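Long-range contact in molybdopterin-guanine dinucleotide biosynthesis adapter protein (Escherichia coli, PDB 1P9N), which binds GTP, hydrolyses it weakly, and may act as an adapter for efficient biosynthesis and use of the molybdopterin guanine dinucleotide cofactor: residues 114-119 with 137-142. Residues are numbered along the deposited sequence; the frame is centred on the assembly and turned at random.
Sequences VLFRDG and ASDVPL
Leu115 and Ala137 pair in parallel where strands 111-115 and 133-138, neighbours in the central sheet, reach their C-terminal ends and run out into loops. Ala137 bonds to both neighbours of Leu115: its N gives a hydrogen to Val114 O at 2.8 Å, and its O takes one from Phe116 N at 3.1 Å, the latter more bent. On the face shared by Leu115 and Ala137, Leu115 CD2 lies 3.7 Å from Ala137 CB. Phe116, just past the strand, points to the side opposite Leu115; with CG anti to the backbone N (chi1 178°), its ring reaches along residues 138-142, meeting Ser138 OG at an edge, 3.4 Å from CD1, and Leu142 CD2 more loosely. That hydroxyl donates to Val140 O in the carbonyl plane, on a lone pair, a bond that links Ser138 to the loop after the strand. Beyond the strands Asp139 carries the contact: its carboxylate lies against Arg117 CA, and OD2 accepts a weak bond from Asp118 N at 3.3 Å. Without the carboxylate, as with an alanine here, Asp118 N would probably lose its acceptor and the two outgoing loops this link. Arg117 turns to the Leu115 side, where NH1 makes a weak hydrogen bond to Thr13 O in the inferred GTP-binding loop. Loops leaving the C-terminal edge of a parallel sheet, beside the P-loop, are characteristic of P-loop NTPases, the clan to which MobB belongs.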
ATOM      1  N   VAL A 114     -23.835 -10.686   8.872  1.00 11.12           N
ATOM      2  CA  VAL A 114     -23.266 -11.689   9.764  1.00 12.04           C
ATOM      3  C   VAL A 114     -23.243 -13.056   9.089  1.00 15.27           C
ATOM      4  O   VAL A 114     -24.048 -13.323   8.204  1.00 16.10           O
ATOM      5  CB  VAL A 114     -24.114 -11.789  11.045  1.00 10.44           C
ATOM      6  CG1 VAL A 114     -23.617 -12.906  11.931  1.00  9.08           C
ATOM      7  CG2 VAL A 114     -24.066 -10.489  11.781  1.00  7.80           C
ATOM      8  N   LEU A 115     -22.313 -13.917   9.487  1.00 15.02           N
ATOM      9  CA  LEU A 115     -22.239 -15.260   8.925  1.00 17.21           C
ATOM     10  C   LEU A 115     -22.507 -16.292  10.002  1.00 18.58           C
ATOM     11  O   LEU A 115     -22.294 -16.033  11.181  1.00 21.67           O
ATOM     12  CB  LEU A 115     -20.871 -15.529   8.322  1.00 15.30           C
ATOM     13  CG  LEU A 115     -20.589 -14.612   7.154  1.00 14.97           C
ATOM     14  CD1 LEU A 115     -19.418 -15.150   6.376  1.00  7.58           C
ATOM     15  CD2 LEU A 115     -21.823 -14.524   6.280  1.00  7.69           C
ATOM     16  N   PHE A 116     -22.993 -17.458   9.604  1.00 19.36           N
ATOM     17  CA  PHE A 116     -23.257 -18.507  10.563  1.00 19.33           C
ATOM     18  C   PHE A 116     -23.350 -19.861   9.872  1.00 21.59           C
ATOM     19  O   PHE A 116     -23.773 -19.956   8.719  1.00 22.97           O
ATOM     20  CB  PHE A 116     -24.545 -18.218  11.347  1.00 18.79           C
ATOM     21  CG  PHE A 116     -24.894 -19.295  12.330  1.00 17.85           C
ATOM     22  CD1 PHE A 116     -25.576 -20.436  11.917  1.00 10.15           C
ATOM     23  CD2 PHE A 116     -24.439 -19.229  13.637  1.00 24.80           C
ATOM     24  CE1 PHE A 116     -25.792 -21.508  12.792  1.00 11.21           C
ATOM     25  CE2 PHE A 116     -24.646 -20.290  14.521  1.00 16.72           C
ATOM     26  CZ  PHE A 116     -25.326 -21.439  14.091  1.00 14.45           C
ATOM     27  N   ARG A 117     -22.921 -20.898  10.586  1.00 22.57           N
ATOM     28  CA  ARG A 117     -22.951 -22.263  10.094  1.00 23.32           C
ATOM     29  C   ARG A 117     -23.072 -23.201  11.273  1.00 29.01           C
ATOM     30  O   ARG A 117     -22.158 -23.322  12.087  1.00 30.25           O
ATOM     31  CB  ARG A 117     -21.688 -22.592   9.311  1.00 19.90           C
ATOM     32  CG  ARG A 117     -21.506 -21.746   8.071  1.00 24.05           C
ATOM     33  CD  ARG A 117     -20.173 -22.032   7.416  1.00 24.37           C
ATOM     34  NE  ARG A 117     -20.308 -22.712   6.131  1.00 22.39           N
ATOM     35  CZ  ARG A 117     -20.425 -22.094   4.960  1.00 29.62           C
ATOM     36  NH1 ARG A 117     -20.427 -20.769   4.902  1.00 33.70           N
ATOM     37  NH2 ARG A 117     -20.522 -22.806   3.841  1.00 22.58           N
ATOM     38  N   ASP A 118     -24.227 -23.849  11.359  1.00 34.64           N
ATOM     39  CA  ASP A 118     -24.514 -24.796  12.419  1.00 36.76           C
ATOM     40  C   ASP A 118     -23.318 -25.745  12.511  1.00 35.82           C
ATOM     41  O   ASP A 118     -22.737 -26.120  11.499  1.00 32.18           O
ATOM     42  CB  ASP A 118     -25.790 -25.566  12.063  1.00 38.98           C
ATOM     43  CG  ASP A 118     -26.497 -26.132  13.277  1.00 44.90           C
ATOM     44  OD1 ASP A 118     -26.964 -25.342  14.128  1.00 48.62           O
ATOM     45  OD2 ASP A 118     -26.592 -27.373  13.378  1.00 46.19           O
ATOM     46  N   GLY A 119     -22.931 -26.102  13.731  1.00 38.11           N
ATOM     47  CA  GLY A 119     -21.813 -27.014  13.916  1.00 42.65           C
ATOM     48  C   GLY A 119     -20.415 -26.418  14.040  1.00 44.68           C
ATOM     49  O   GLY A 119     -19.457 -27.149  14.311  1.00 42.35           O
ATOM     50  N   ALA A 137     -26.430 -14.414   7.227  1.00  8.80           N
ATOM     51  CA  ALA A 137     -26.346 -15.394   6.158  1.00  9.25           C
ATOM     52  C   ALA A 137     -25.986 -16.723   6.781  1.00  9.33           C
ATOM     53  O   ALA A 137     -24.832 -16.981   7.119  1.00  8.01           O
ATOM     54  CB  ALA A 137     -25.305 -15.002   5.159  1.00  8.13           C
ATOM     55  N   SER A 138     -26.995 -17.563   6.935  1.00  7.58           N
ATOM     56  CA  SER A 138     -26.810 -18.866   7.533  1.00  8.02           C
ATOM     57  C   SER A 138     -26.830 -19.953   6.479  1.00  9.97           C
ATOM     58  O   SER A 138     -27.080 -19.685   5.303  1.00  7.58           O
ATOM     59  CB  SER A 138     -27.918 -19.127   8.549  1.00  8.10           C
ATOM     60  OG  SER A 138     -27.684 -20.348   9.213  1.00  7.58           O
ATOM     61  N   ASP A 139     -26.551 -21.176   6.917  1.00  7.89           N
ATOM     62  CA  ASP A 139     -26.561 -22.342   6.049  1.00  8.28           C
ATOM     63  C   ASP A 139     -27.759 -23.152   6.499  1.00  9.77           C
ATOM     64  O   ASP A 139     -27.909 -24.313   6.130  1.00 14.66           O
ATOM     65  CB  ASP A 139     -25.308 -23.180   6.267  1.00  7.58           C
ATOM     66  CG  ASP A 139     -25.234 -23.768   7.664  1.00 13.27           C
ATOM     67  OD1 ASP A 139     -24.485 -24.747   7.856  1.00 18.54           O
ATOM     68  OD2 ASP A 139     -25.909 -23.252   8.579  1.00 18.95           O
ATOM     69  N   VAL A 140     -28.609 -22.515   7.295  1.00 10.57           N
ATOM     70  CA  VAL A 140     -29.761 -23.168   7.888  1.00  9.02           C
ATOM     71  C   VAL A 140     -30.798 -22.155   8.351  1.00  8.79           C
ATOM     72  O   VAL A 140     -30.458 -21.061   8.778  1.00  8.50           O
ATOM     73  CB  VAL A 140     -29.293 -23.984   9.083  1.00  7.58           C
ATOM     74  CG1 VAL A 140     -30.369 -24.086  10.107  1.00  9.96           C
ATOM     75  CG2 VAL A 140     -28.858 -25.337   8.626  1.00  7.58           C
ATOM     76  N   PRO A 141     -32.085 -22.509   8.289  1.00 10.15           N
ATOM     77  CA  PRO A 141     -33.078 -21.528   8.736  1.00  7.58           C
ATOM     78  C   PRO A 141     -32.865 -21.175  10.192  1.00  9.80           C
ATOM     79  O   PRO A 141     -32.414 -22.009  10.965  1.00 12.23           O
ATOM     80  CB  PRO A 141     -34.399 -22.249   8.497  1.00  8.59           C
ATOM     81  CG  PRO A 141     -34.072 -23.115   7.298  1.00  9.39           C
ATOM     82  CD  PRO A 141     -32.736 -23.678   7.677  1.00 11.62           C
ATOM     83  N   LEU A 142     -33.175 -19.936  10.558  1.00 10.62           N
ATOM     84  CA  LEU A 142     -33.021 -19.464  11.938  1.00 11.58           C
ATOM     85  C   LEU A 142     -34.202 -18.572  12.252  1.00 16.73           C
ATOM     86  O   LEU A 142     -34.568 -17.729  11.451  1.00 15.45           O
ATOM     87  CB  LEU A 142     -31.748 -18.630  12.094  1.00 12.29           C
ATOM     88  CG  LEU A 142     -30.359 -19.199  11.808  1.00 10.84           C
ATOM     89  CD1 LEU A 142     -29.338 -18.061  11.864  1.00  8.75           C
ATOM     90  CD2 LEU A 142     -30.027 -20.287  12.819  1.00  7.62           C
TER